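Local coordinates for holo-[acyl-carrier-protein] synthase (PDB 5XUM), which belongs to the 4'-phosphopantetheinyl transferase superfamily as an AcpS-type enzyme and is present here as an assembly of three protein chains, at residues Arg22-Ser27 with Arg39-Gly44; Lys29-Thr34 with Phe70-Gly75; Thr66-Leu71 with Lys83-Phe88; Lys125-Leu130 with Thr141-Phe146. All blocks are in the same frame, centred on the assembly; numbering follows the deposited sequence.

Contact 1 of 4, residues Arg22-Ser27 with Arg39-Gly44; sequences RILGES and REFIAG
L24 and I42 meet through their outermost methyls, L24 CD1 lying 3.6 Å from I42 CD1. The two side chains cross at about a right angle, so the touch is confined to the branch ends, with L24 CG behind at 4.1 Å from I42 CD1. The same L24 CD1 also reaches the F41 ring, arriving at its edge near the ring plane, 4.3 Å from F41 CE2. One leucine methyl thus touches two successive side chains of the facing helix. I23 works on the other branch of I42: I23 CD1 is 4.1 Å from I42 CG2. The long arm of I23 runs between its own backbone N and carbonyl carbon (chi1 69°), and its end also packs 3.8 Å from the backbone atom I42 O. All four residues are buried.

In fold terms, the short turn joining helices 20-23 and 26-34 packs on the long helix 38-56. The chain leaves helix 20-23 at L24, and G25 takes the N-cap position of helix 26-34.

Two side chains bond to main-chain atoms of this connection. The carboxylate of E28 accepts from G25 N at the start of helix 26-34, while K49 NZ, further along helix 38-56, donates to I23 O. F46 packs on I23 as well, and F32 touches both L24 and I42, extending the apolar cluster along both helices.

Contact 2 of 4, residues Lys29-Thr34 with Phe70-Gly75; sequences KRLFLT and FLESNG
Within residues 29-34 the touching is done by the CD2 methyl of L31. It lies 4.1 Å from E72 CG, and the two side chains cross at about a right angle, so a methyl meets the aliphatic part of the glutamate. With CG of L31 opposite its backbone N (chi1 -172°), CD2 is brought to E72 CG and to the strand backbone. There the same L31 CD2 packs 4.3 Å from L71 CA and an equal 4.3 Å from F70 O. The contact is small, and these approaches are all loose van der Waals ones.

Charge is handled beside this packing. The E72 side chain runs extended beyond CG and forms a salt bridge with R35 through OE2; R45 stands further off as a weak, long ion pair. R45 also donates to F70 O, and E28 accepts from F70 N, so side chains from two helices hold the strand backbone at F70. Within the helix, T34 OG1 gives a weak bond to R30 O at 3.1 Å.

The axes of helix 29-34 and strand 70-73 pass 9.4 Å apart at 61°. At the turn after the strand, N74 touches G57 of the second subunit. The helix thus packs against strand 68-73, an edge strand within this chain of a three-stranded mixed sheet, whose strands 68-73 and 76-81 form a beta hairpin.

Contact 3 of 4, residues Thr66-Leu71 with Lys83-Phe88; sequences TDVEFL and KDFGFF
K83 reaches D67 from above the carboxylate rather than within its plane: K83 NZ stands 3.0 Å from D67 OD2, 49° out of the plane. It is both hydrogen bond and salt bridge. The lysine chain bends at chi3 (-87°), which brings its end over the acid, with K83 CE 3.4 Å from the same D67 OD2. That oxygen also accepts from the backbone N of S64, so two N-H donors grip it, an arrangement that would tend to favour the charged carboxylate.

Next to the ion pair, the F85 ring pushes its far end into the other segment. D67 CB meets the ring edge 3.7 Å from F85 CZ, and D67 O lies in the ring plane, 3.8 Å from F85 CE2. V68 CG2 approaches obliquely and closely, 3.4 Å from F85 CZ.

The ring is further held by edge-to-face stacks with H63 and F52. V68 also touches F52 and F53 of helix 38-56, while its carbonyl accepts from K49. D67 pairs through its backbone with H82, which places the contact at the open end of the hairpin 68-73/76-81, where the loop leading to strand 90-97 packs through F85 on F52 and L56 of helix 38-56.

Contact 4 of 4, residues Lys125-Leu130 with Thr141-Phe146; sequences KRFEVL and TSLPPF
T141 OG1 is the polar atom at the middle of this contact. L143 N donates to T141 OG1 at 3.0 Å with a nearly straight N-H angle of 163°, closing an ST turn, and the same oxygen packs 3.7 Å from F127 CE1. The hydroxyl lies opposite the backbone N of T141 (chi1 179°), which puts it beside the carbonyl carbon, facing the turn. It comes to the F127 ring obliquely, with T141 CB 3.8 Å from F127 CD1.

The turn follows directly on a beta hairpin. Strands 128-132 and 137-140 pair antiparallel, E128 with E140 through the backbone, in a four-stranded sheet; F127 and T141 stand at the open end of that pair, where the chain enters and leaves it.

L143 makes the purely apolar part. Its CD1 methyl arrives at the ring edge in plane, 3.8 Å from F127 CE1, and the two side chains cross at about a right angle. R126 CB sits over one face of the ring, 3.9 Å above its plane and offset toward the rim. L148 of helix 145-154 touches both F127 and T141. The Y162 hydroxyl donates to L143 O, and K109 NZ donates to T141 O.

How the contacts relate
Contacts 1 and 2 are neighbours, centres 9 Å apart, both using helix 26-34: F32 packs on both F41 and I42, with F41 CD2 3.5 Å from F32 CD1, and F41 also touches L31. Contact 3 shares F70 and L71 with contact 2, their centres about 16 Å apart and both using strand 68-73. E69 of that strand ties contact 3 back to contact 1 by accepting from E28 N and packing on S27. Contact 4 lies farther off, its centre about 33 Å from that of contact 1, but meets contact 3 directly: D84 OD1 probably bonds to F146 N at 2.9 Å, and P144 packs on D84.

Contact 1 of 4, residues Arg22-Ser27 with Arg39-Gly44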
loop_
_atom_site.group_PDB
_atom_site.type_symbol
_atom_site.label_atom_id
_atom_site.label_comp_id
_atom_site.label_asym_id
_atom_site.label_seq_id
_atom_site.Cartn_x
_atom_site.Cartn_y
_atom_site.Cartn_z
ATOM N N ARG A 22 25.811 -10.003 10.985
ATOM C CA ARG A 22 25.835 -9.860 9.528
ATOM C C ARG A 22 24.814 -8.857 8.980
ATOM O O ARG A 22 25.090 -8.164 7.997
ATOM C CB ARG A 22 25.636 -11.222 8.853
ATOM C CG ARG A 22 26.795 -12.197 9.027
ATOM C CD ARG A 22 27.993 -11.829 8.166
ATOM N NE ARG A 22 27.681 -11.887 6.739
ATOM C CZ ARG A 22 28.507 -11.505 5.767
ATOM N NH1 ARG A 22 29.713 -11.030 6.054
ATOM N NH2 ARG A 22 28.123 -11.599 4.501
ATOM N N ILE A 23 23.644 -8.781 9.611
ATOM C CA ILE A 23 22.532 -7.998 9.058
ATOM C C ILE A 23 22.283 -6.639 9.722
ATOM O O ILE A 23 21.722 -5.740 9.095
ATOM C CB ILE A 23 21.208 -8.806 9.010
ATOM C CG1 ILE A 23 20.669 -9.082 10.422
ATOM C CG2 ILE A 23 21.398 -10.093 8.214
ATOM C CD1 ILE A 23 19.171 -9.302 10.480
ATOM N N LEU A 24 22.703 -6.488 10.976
ATOM C CA LEU A 24 22.382 -5.281 11.744
ATOM C C LEU A 24 23.393 -4.155 11.566
ATOM O O LEU A 24 24.599 -4.389 11.530
ATOM C CB LEU A 24 22.230 -5.598 13.234
ATOM C CG LEU A 24 21.150 -6.568 13.721
ATOM C CD1 LEU A 24 21.161 -6.585 15.240
ATOM C CD2 LEU A 24 19.763 -6.211 13.196
ATOM N N GLY A 25 22.879 -2.931 11.462
ATOM C CA GLY A 25 23.711 -1.731 11.495
ATOM C C GLY A 25 24.058 -1.369 12.929
ATOM O O GLY A 25 23.557 -1.995 13.869
ATOM N N GLU A 26 24.901 -0.351 13.097
ATOM C CA GLU A 26 25.402 0.040 14.422
ATOM C C GLU A 26 24.307 0.496 15.388
ATOM O O GLU A 26 24.310 0.106 16.557
ATOM C CB GLU A 26 26.494 1.112 14.306
ATOM C CG GLU A 26 27.805 0.610 13.717
ATOM C CD GLU A 26 28.417 -0.530 14.513
ATOM O OE1 GLU A 26 28.559 -1.638 13.953
ATOM O OE2 GLU A 26 28.746 -0.322 15.702
ATOM N N SER A 27 23.377 1.313 14.898
ATOM C CA SER A 27 22.269 1.804 15.720
ATOM C C SER A 27 21.264 0.699 16.055
ATOM O O SER A 27 20.631 0.734 17.112
ATOM C CB SER A 27 21.571 2.983 15.040
ATOM O OG SER A 27 22.439 4.097 14.939
ATOM N N ARG A 39 15.654 -13.112 19.602
ATOM C CA ARG A 39 15.429 -13.879 18.376
ATOM C C ARG A 39 14.337 -13.255 17.506
ATOM O O ARG A 39 14.442 -13.248 16.280
ATOM C CB ARG A 39 15.086 -15.332 18.704
ATOM C CG ARG A 39 15.509 -16.319 17.629
ATOM C CD ARG A 39 15.430 -17.746 18.138
ATOM N NE ARG A 39 16.268 -18.646 17.351
ATOM C CZ ARG A 39 16.309 -19.966 17.503
ATOM N NH1 ARG A 39 15.550 -20.563 18.413
ATOM N NH2 ARG A 39 17.106 -20.696 16.733
ATOM N N GLU A 40 13.297 -12.733 18.154
ATOM C CA GLU A 40 12.225 -12.019 17.471
ATOM C C GLU A 40 12.725 -10.752 16.792
ATOM O O GLU A 40 12.328 -10.453 15.664
ATOM C CB GLU A 40 11.117 -11.648 18.448
ATOM C CG GLU A 40 10.130 -12.762 18.731
ATOM C CD GLU A 40 8.753 -12.221 19.056
ATOM O OE1 GLU A 40 8.660 -11.205 19.780
ATOM O OE2 GLU A 40 7.760 -12.813 18.588
ATOM N N PHE A 41 13.584 -10.010 17.491
ATOM C CA PHE A 41 14.120 -8.753 16.977
ATOM C C PHE A 41 14.899 -8.974 15.685
ATOM O O PHE A 41 14.707 -8.247 14.709
ATOM C CB PHE A 41 14.999 -8.054 18.020
ATOM C CG PHE A 41 15.505 -6.708 17.578
ATOM C CD1 PHE A 41 14.705 -5.575 17.695
ATOM C CD2 PHE A 41 16.779 -6.572 17.031
ATOM C CE1 PHE A 41 15.168 -4.333 17.285
ATOM C CE2 PHE A 41 17.247 -5.333 16.616
ATOM C CZ PHE A 41 16.441 -4.211 16.743
ATOM N N ILE A 42 15.767 -9.984 15.694
ATOM C CA ILE A 42 16.594 -10.327 14.541
ATOM C C ILE A 42 15.736 -10.785 13.371
ATOM O O ILE A 42 15.941 -10.349 12.237
ATOM C CB ILE A 42 17.637 -11.420 14.891
ATOM C CG1 ILE A 42 18.586 -10.935 15.994
ATOM C CG2 ILE A 42 18.413 -11.859 13.653
ATOM C CD1 ILE A 42 19.219 -9.580 15.738
ATOM N N ALA A 43 14.776 -11.661 13.659
ATOM C CA ALA A 43 13.841 -12.155 12.658
ATOM C C ALA A 43 13.063 -10.999 12.019
ATOM O O ALA A 43 12.922 -10.940 10.797
ATOM C CB ALA A 43 12.894 -13.172 13.280
ATOM N N GLY A 44 12.589 -10.077 12.854
ATOM C CA GLY A 44 11.844 -8.907 12.396
ATOM C C GLY A 44 12.655 -7.974 11.510
ATOM O O GLY A 44 12.157 -7.494 10.491
#

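Contact 2 of 4, residues Lys29-Thr34 with Phe70-Gly75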
loop_
_atom_site.group_PDB
_atom_site.type_symbol
_atom_site.label_atom_id
_atom_site.label_comp_id
_atom_site.label_asym_id
_atom_site.label_seq_id
_atom_site.Cartn_x
_atom_site.Cartn_y
_atom_site.Cartn_z
ATOM N N LYS A 29 22.201 -2.430 16.523
ATOM C CA LYS A 29 22.920 -3.198 17.548
ATOM C C LYS A 29 22.689 -2.634 18.948
ATOM O O LYS A 29 22.514 -3.392 19.903
ATOM C CB LYS A 29 24.420 -3.249 17.244
ATOM C CG LYS A 29 24.801 -4.198 16.119
ATOM C CD LYS A 29 26.275 -4.071 15.773
ATOM C CE LYS A 29 26.645 -4.975 14.608
ATOM N NZ LYS A 29 28.063 -4.788 14.191
ATOM N N ARG A 30 22.692 -1.305 19.059
ATOM C CA ARG A 30 22.383 -0.616 20.314
ATOM C C ARG A 30 20.942 -0.871 20.760
ATOM O O ARG A 30 20.669 -1.012 21.954
ATOM C CB ARG A 30 22.637 0.888 20.185
ATOM C CG ARG A 30 24.092 1.295 20.354
ATOM C CD ARG A 30 24.278 2.788 20.131
ATOM N NE ARG A 30 24.375 3.124 18.711
ATOM C CZ ARG A 30 24.278 4.356 18.216
ATOM N NH1 ARG A 30 24.070 5.393 19.019
ATOM N NH2 ARG A 30 24.382 4.552 16.908
ATOM N N LEU A 31 20.029 -0.929 19.791
ATOM C CA LEU A 31 18.625 -1.239 20.053
ATOM C C LEU A 31 18.447 -2.719 20.405
ATOM O O LEU A 31 17.617 -3.067 21.248
ATOM C CB LEU A 31 17.765 -0.853 18.843
ATOM C CG LEU A 31 16.236 -0.896 18.937
ATOM C CD1 LEU A 31 15.700 0.102 19.955
ATOM C CD2 LEU A 31 15.630 -0.633 17.567
ATOM N N PHE A 32 19.244 -3.571 19.761
ATOM C CA PHE A 32 19.248 -5.020 19.992
ATOM C C PHE A 32 19.615 -5.396 21.432
ATOM O O PHE A 32 19.034 -6.326 22.001
ATOM C CB PHE A 32 20.193 -5.700 18.988
ATOM C CG PHE A 32 20.275 -7.201 19.121
ATOM C CD1 PHE A 32 19.126 -7.984 19.170
ATOM C CD2 PHE A 32 21.513 -7.833 19.159
ATOM C CE1 PHE A 32 19.210 -9.363 19.281
ATOM C CE2 PHE A 32 21.605 -9.213 19.265
ATOM C CZ PHE A 32 20.451 -9.979 19.328
ATOM N N LEU A 33 20.566 -4.666 22.015
ATOM C CA LEU A 33 21.002 -4.898 23.397
ATOM C C LEU A 33 19.899 -4.606 24.417
ATOM O O LEU A 33 19.842 -5.233 25.476
ATOM C CB LEU A 33 22.253 -4.069 23.721
ATOM C CG LEU A 33 23.568 -4.394 22.998
ATOM C CD1 LEU A 33 24.573 -3.266 23.181
ATOM C CD2 LEU A 33 24.159 -5.721 23.460
ATOM N N THR A 34 19.027 -3.656 24.083
ATOM C CA THR A 34 17.903 -3.267 24.936
ATOM C C THR A 34 16.788 -4.317 24.922
ATOM O O THR A 34 16.033 -4.443 25.887
ATOM C CB THR A 34 17.310 -1.909 24.493
ATOM O OG1 THR A 34 18.362 -1.033 24.068
ATOM C CG2 THR A 34 16.535 -1.249 25.632
ATOM N N PHE A 70 16.432 -0.284 10.494
ATOM C CA PHE A 70 15.095 -0.042 11.003
ATOM C C PHE A 70 15.163 0.236 12.494
ATOM O O PHE A 70 15.341 -0.676 13.311
ATOM C CB PHE A 70 14.153 -1.202 10.670
ATOM C CG PHE A 70 13.849 -1.323 9.202
ATOM C CD1 PHE A 70 12.745 -0.683 8.655
ATOM C CD2 PHE A 70 14.677 -2.062 8.364
ATOM C CE1 PHE A 70 12.461 -0.789 7.301
ATOM C CE2 PHE A 70 14.403 -2.168 7.010
ATOM C CZ PHE A 70 13.292 -1.532 6.478
ATOM N N LEU A 71 15.051 1.518 12.827
ATOM C CA LEU A 71 15.082 1.973 14.209
ATOM C C LEU A 71 13.655 2.066 14.734
ATOM O O LEU A 71 12.728 1.538 14.112
ATOM C CB LEU A 71 15.809 3.319 14.310
ATOM C CG LEU A 71 17.183 3.407 13.630
ATOM C CD1 LEU A 71 17.759 4.811 13.730
ATOM C CD2 LEU A 71 18.154 2.381 14.199
ATOM N N GLU A 72 13.477 2.723 15.876
ATOM C CA GLU A 72 12.151 2.877 16.465
ATOM C C GLU A 72 11.869 4.287 16.971
ATOM O O GLU A 72 12.675 4.876 17.693
ATOM C CB GLU A 72 11.931 1.859 17.589
ATOM C CG GLU A 72 11.658 0.448 17.090
ATOM C CD GLU A 72 11.013 -0.446 18.133
ATOM O OE1 GLU A 72 10.584 0.062 19.193
ATOM O OE2 GLU A 72 10.934 -1.667 17.886
ATOM N N SER A 73 10.724 4.817 16.555
ATOM C CA SER A 73 10.143 6.018 17.136
ATOM C C SER A 73 8.785 5.612 17.685
ATOM O O SER A 73 7.951 5.071 16.951
ATOM C CB SER A 73 9.998 7.125 16.091
ATOM O OG SER A 73 11.267 7.570 15.642
ATOM N N ASN A 74 8.578 5.867 18.975
ATOM C CA ASN A 74 7.444 5.318 19.728
ATOM C C ASN A 74 7.549 3.791 19.800
ATOM O O ASN A 74 8.390 3.259 20.531
ATOM C CB ASN A 74 6.093 5.767 19.143
ATOM C CG ASN A 74 6.006 7.272 18.947
ATOM O OD1 ASN A 74 6.382 8.051 19.826
ATOM N ND2 ASN A 74 5.500 7.689 17.792
ATOM N N GLY A 75 6.713 3.095 19.031
ATOM C CA GLY A 75 6.769 1.637 18.943
ATOM C C GLY A 75 6.880 1.142 17.512
ATOM O O GLY A 75 7.020 -0.059 17.273
#

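Contact 3 of 4, residues Thr66-Leu71 with Lys83-Phe88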
loop_
_atom_site.group_PDB
_atom_site.type_symbol
_atom_site.label_atom_id
_atom_site.label_comp_id
_atom_site.label_asym_id
_atom_site.label_seq_id
_atom_site.Cartn_x
_atom_site.Cartn_y
_atom_site.Cartn_z
ATOM N N THR A 66 23.243 -4.120 5.985
ATOM C CA THR A 66 23.679 -3.088 6.932
ATOM C C THR A 66 23.482 -1.661 6.398
ATOM O O THR A 66 23.502 -0.699 7.170
ATOM C CB THR A 66 25.152 -3.282 7.354
ATOM O OG1 THR A 66 25.983 -3.366 6.188
ATOM C CG2 THR A 66 25.314 -4.550 8.184
ATOM N N ASP A 67 23.293 -1.534 5.084
ATOM C CA ASP A 67 23.026 -0.240 4.440
ATOM C C ASP A 67 21.627 0.293 4.752
ATOM O O ASP A 67 21.327 1.466 4.504
ATOM C CB ASP A 67 23.200 -0.350 2.922
ATOM C CG ASP A 67 24.642 -0.594 2.510
ATOM O OD1 ASP A 67 25.558 -0.127 3.219
ATOM O OD2 ASP A 67 24.856 -1.246 1.465
ATOM N N VAL A 68 20.774 -0.579 5.283
ATOM C CA VAL A 68 19.398 -0.230 5.617
ATOM C C VAL A 68 19.134 -0.566 7.081
ATOM O O VAL A 68 19.284 -1.715 7.497
ATOM C CB VAL A 68 18.392 -0.995 4.730
ATOM C CG1 VAL A 68 16.978 -0.495 4.968
ATOM C CG2 VAL A 68 18.752 -0.852 3.262
ATOM N N GLU A 69 18.748 0.437 7.858
ATOM C CA GLU A 69 18.443 0.230 9.268
ATOM C C GLU A 69 16.978 0.494 9.567
ATOM O O GLU A 69 16.358 1.373 8.967
ATOM C CB GLU A 69 19.319 1.118 10.154
ATOM C CG GLU A 69 20.727 0.592 10.361
ATOM C CD GLU A 69 21.449 1.310 11.483
ATOM O OE1 GLU A 69 21.756 2.513 11.329
ATOM O OE2 GLU A 69 21.713 0.668 12.521
ATOM N N PHE A 70 16.432 -0.284 10.494
ATOM C CA PHE A 70 15.095 -0.042 11.003
ATOM C C PHE A 70 15.163 0.236 12.494
ATOM O O PHE A 70 15.341 -0.676 13.311
ATOM C CB PHE A 70 14.153 -1.202 10.670
ATOM C CG PHE A 70 13.849 -1.323 9.202
ATOM C CD1 PHE A 70 12.745 -0.683 8.655
ATOM C CD2 PHE A 70 14.677 -2.062 8.364
ATOM C CE1 PHE A 70 12.461 -0.789 7.301
ATOM C CE2 PHE A 70 14.403 -2.168 7.010
ATOM C CZ PHE A 70 13.292 -1.532 6.478
ATOM N N LEU A 71 15.051 1.518 12.827
ATOM C CA LEU A 71 15.082 1.973 14.209
ATOM C C LEU A 71 13.655 2.066 14.734
ATOM O O LEU A 71 12.728 1.538 14.112
ATOM C CB LEU A 71 15.809 3.319 14.310
ATOM C CG LEU A 71 17.183 3.407 13.630
ATOM C CD1 LEU A 71 17.759 4.811 13.730
ATOM C CD2 LEU A 71 18.154 2.381 14.199
ATOM N N LYS A 83 22.670 4.827 2.339
ATOM C CA LYS A 83 23.019 4.833 0.926
ATOM C C LYS A 83 21.830 5.384 0.138
ATOM O O LYS A 83 20.718 5.456 0.664
ATOM C CB LYS A 83 23.352 3.405 0.474
ATOM C CG LYS A 83 24.266 3.312 -0.736
ATOM C CD LYS A 83 24.719 1.885 -1.005
ATOM C CE LYS A 83 25.974 1.525 -0.222
ATOM N NZ LYS A 83 26.508 0.193 -0.622
ATOM N N ASP A 84 22.067 5.792 -1.107
ATOM C CA ASP A 84 20.984 6.187 -2.003
ATOM C C ASP A 84 20.400 4.963 -2.705
ATOM O O ASP A 84 21.107 4.256 -3.428
ATOM C CB ASP A 84 21.466 7.219 -3.029
ATOM C CG ASP A 84 21.570 8.622 -2.447
ATOM O OD1 ASP A 84 20.878 8.916 -1.449
ATOM O OD2 ASP A 84 22.338 9.440 -3.000
ATOM N N PHE A 85 19.113 4.716 -2.473
ATOM C CA PHE A 85 18.411 3.584 -3.078
ATOM C C PHE A 85 17.392 4.030 -4.129
ATOM O O PHE A 85 16.954 3.230 -4.954
ATOM C CB PHE A 85 17.717 2.736 -2.004
ATOM C CG PHE A 85 18.659 2.129 -0.999
ATOM C CD1 PHE A 85 19.404 0.998 -1.316
ATOM C CD2 PHE A 85 18.793 2.683 0.270
ATOM C CE1 PHE A 85 20.268 0.436 -0.390
ATOM C CE2 PHE A 85 19.657 2.125 1.201
ATOM C CZ PHE A 85 20.398 1.002 0.868
ATOM N N GLY A 86 17.020 5.308 -4.087
ATOM C CA GLY A 86 16.040 5.879 -5.015
ATOM C C GLY A 86 15.613 7.266 -4.583
ATOM O O GLY A 86 16.198 7.843 -3.661
ATOM N N PHE A 87 14.590 7.811 -5.240
ATOM C CA PHE A 87 14.100 9.149 -4.897
ATOM C C PHE A 87 12.770 9.154 -4.135
ATOM O O PHE A 87 12.134 10.202 -3.991
ATOM C CB PHE A 87 14.062 10.076 -6.127
ATOM C CG PHE A 87 13.050 9.683 -7.170
ATOM C CD1 PHE A 87 11.831 10.352 -7.259
ATOM C CD2 PHE A 87 13.321 8.664 -8.078
ATOM C CE1 PHE A 87 10.897 10.000 -8.222
ATOM C CE2 PHE A 87 12.391 8.306 -9.044
ATOM C CZ PHE A 87 11.177 8.975 -9.117
ATOM N N PHE A 88 12.355 7.987 -3.644
ATOM C CA PHE A 88 11.207 7.920 -2.743
ATOM C C PHE A 88 11.531 8.742 -1.499
ATOM O O PHE A 88 12.666 8.724 -1.020
ATOM C CB PHE A 88 10.861 6.463 -2.375
ATOM C CG PHE A 88 11.986 5.713 -1.708
ATOM C CD1 PHE A 88 12.906 4.993 -2.465
ATOM C CD2 PHE A 88 12.122 5.719 -0.323
ATOM C CE1 PHE A 88 13.946 4.306 -1.855
ATOM C CE2 PHE A 88 13.163 5.038 0.294
ATOM C CZ PHE A 88 14.075 4.327 -0.473
#

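Contact 4 of 4, residues Lys125-Leu130 with Thr141-Phe146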
loop_
_atom_site.group_PDB
_atom_site.type_symbol
_atom_site.label_atom_id
_atom_site.label_comp_id
_atom_site.label_asym_id
_atom_site.label_seq_id
_atom_site.Cartn_x
_atom_site.Cartn_y
_atom_site.Cartn_z
ATOM N N LYS A 125 16.958 29.089 -7.592
ATOM C CA LYS A 125 17.710 28.873 -8.828
ATOM C C LYS A 125 17.735 27.394 -9.203
ATOM O O LYS A 125 17.741 27.044 -10.385
ATOM C CB LYS A 125 19.154 29.360 -8.680
ATOM C CG LYS A 125 19.336 30.865 -8.606
ATOM C CD LYS A 125 20.780 31.195 -8.265
ATOM C CE LYS A 125 20.926 32.619 -7.760
ATOM N NZ LYS A 125 22.336 32.924 -7.391
ATOM N N ARG A 126 17.749 26.537 -8.185
ATOM C CA ARG A 126 17.959 25.104 -8.374
ATOM C C ARG A 126 16.685 24.274 -8.223
ATOM O O ARG A 126 16.497 23.291 -8.941
ATOM C CB ARG A 126 19.042 24.606 -7.412
ATOM C CG ARG A 126 20.425 25.166 -7.709
ATOM C CD ARG A 126 21.333 25.119 -6.490
ATOM N NE ARG A 126 22.679 25.610 -6.792
ATOM C CZ ARG A 126 23.034 26.894 -6.820
ATOM N NH1 ARG A 126 24.287 27.225 -7.105
ATOM N NH2 ARG A 126 22.147 27.850 -6.565
ATOM N N PHE A 127 15.813 24.677 -7.302
ATOM C CA PHE A 127 14.625 23.892 -6.968
ATOM C C PHE A 127 13.328 24.680 -7.055
ATOM O O PHE A 127 13.318 25.908 -6.957
ATOM C CB PHE A 127 14.745 23.306 -5.557
ATOM C CG PHE A 127 16.021 22.562 -5.315
ATOM C CD1 PHE A 127 16.256 21.335 -5.927
ATOM C CD2 PHE A 127 16.990 23.084 -4.465
ATOM C CE1 PHE A 127 17.438 20.647 -5.702
ATOM C CE2 PHE A 127 18.172 22.401 -4.233
ATOM C CZ PHE A 127 18.397 21.182 -4.854
ATOM N N GLU A 128 12.236 23.943 -7.238
ATOM C CA GLU A 128 10.891 24.470 -7.092
ATOM C C GLU A 128 10.607 24.610 -5.596
ATOM O O GLU A 128 10.479 23.613 -4.885
ATOM C CB GLU A 128 9.890 23.515 -7.753
ATOM C CG GLU A 128 8.439 23.976 -7.730
ATOM C CD GLU A 128 7.478 22.944 -8.301
ATOM O OE1 GLU A 128 6.274 23.256 -8.412
ATOM O OE2 GLU A 128 7.916 21.822 -8.641
ATOM N N VAL A 129 10.544 25.854 -5.126
ATOM C CA VAL A 129 10.291 26.153 -3.714
ATOM C C VAL A 129 8.789 26.326 -3.487
ATOM O O VAL A 129 8.129 27.075 -4.208
ATOM C CB VAL A 129 11.074 27.407 -3.250
ATOM C CG1 VAL A 129 10.696 27.800 -1.828
ATOM C CG2 VAL A 129 12.574 27.165 -3.346
ATOM N N LEU A 130 8.261 25.630 -2.483
ATOM C CA LEU A 130 6.814 25.557 -2.263
ATOM C C LEU A 130 6.314 26.402 -1.090
ATOM O O LEU A 130 5.435 27.247 -1.266
ATOM C CB LEU A 130 6.368 24.097 -2.096
ATOM C CG LEU A 130 6.521 23.162 -3.300
ATOM C CD1 LEU A 130 6.467 21.707 -2.854
ATOM C CD2 LEU A 130 5.470 23.443 -4.367
ATOM N N THR A 141 12.036 18.048 -5.131
ATOM C CA THR A 141 13.195 17.539 -5.861
ATOM C C THR A 141 13.132 16.018 -6.004
ATOM O O THR A 141 12.567 15.326 -5.151
ATOM C CB THR A 141 14.538 17.973 -5.219
ATOM O OG1 THR A 141 15.628 17.417 -5.963
ATOM C CG2 THR A 141 14.647 17.519 -3.765
ATOM N N SER A 142 13.706 15.516 -7.095
ATOM C CA SER A 142 13.818 14.081 -7.330
ATOM C C SER A 142 15.231 13.588 -7.016
ATOM O O SER A 142 15.580 12.450 -7.328
ATOM C CB SER A 142 13.444 13.742 -8.775
ATOM O OG SER A 142 12.089 14.064 -9.034
ATOM N N LEU A 143 16.040 14.448 -6.402
ATOM C CA LEU A 143 17.388 14.069 -5.996
ATOM C C LEU A 143 17.341 13.147 -4.781
ATOM O O LEU A 143 16.632 13.436 -3.814
ATOM C CB LEU A 143 18.251 15.303 -5.696
ATOM C CG LEU A 143 18.666 16.202 -6.868
ATOM C CD1 LEU A 143 19.387 17.442 -6.357
ATOM C CD2 LEU A 143 19.531 15.452 -7.873
ATOM N N PRO A 144 18.083 12.022 -4.838
ATOM C CA PRO A 144 18.212 11.107 -3.703
ATOM C C PRO A 144 18.858 11.816 -2.504
ATOM O O PRO A 144 19.637 12.756 -2.702
ATOM C CB PRO A 144 19.122 10.000 -4.248
ATOM C CG PRO A 144 18.955 10.061 -5.729
ATOM C CD PRO A 144 18.799 11.521 -6.026
ATOM N N PRO A 145 18.535 11.377 -1.269
ATOM C CA PRO A 145 18.887 12.118 -0.047
ATOM C C PRO A 145 20.373 12.448 0.132
ATOM O O PRO A 145 20.697 13.563 0.545
ATOM C CB PRO A 145 18.391 11.204 1.088
ATOM C CG PRO A 145 18.142 9.875 0.457
ATOM C CD PRO A 145 17.753 10.165 -0.959
ATOM N N PHE A 146 21.260 11.503 -0.169
ATOM C CA PHE A 146 22.698 11.735 -0.009
ATOM C C PHE A 146 23.267 12.642 -1.098
ATOM O O PHE A 146 24.172 13.435 -0.833
ATOM C CB PHE A 146 23.472 10.419 0.065
ATOM C CG PHE A 146 23.321 9.708 1.378
ATOM C CD1 PHE A 146 24.151 10.019 2.449
ATOM C CD2 PHE A 146 22.345 8.731 1.547
ATOM C CE1 PHE A 146 24.013 9.366 3.665
ATOM C CE2 PHE A 146 22.200 8.080 2.759
ATOM C CZ PHE A 146 23.037 8.394 3.818
#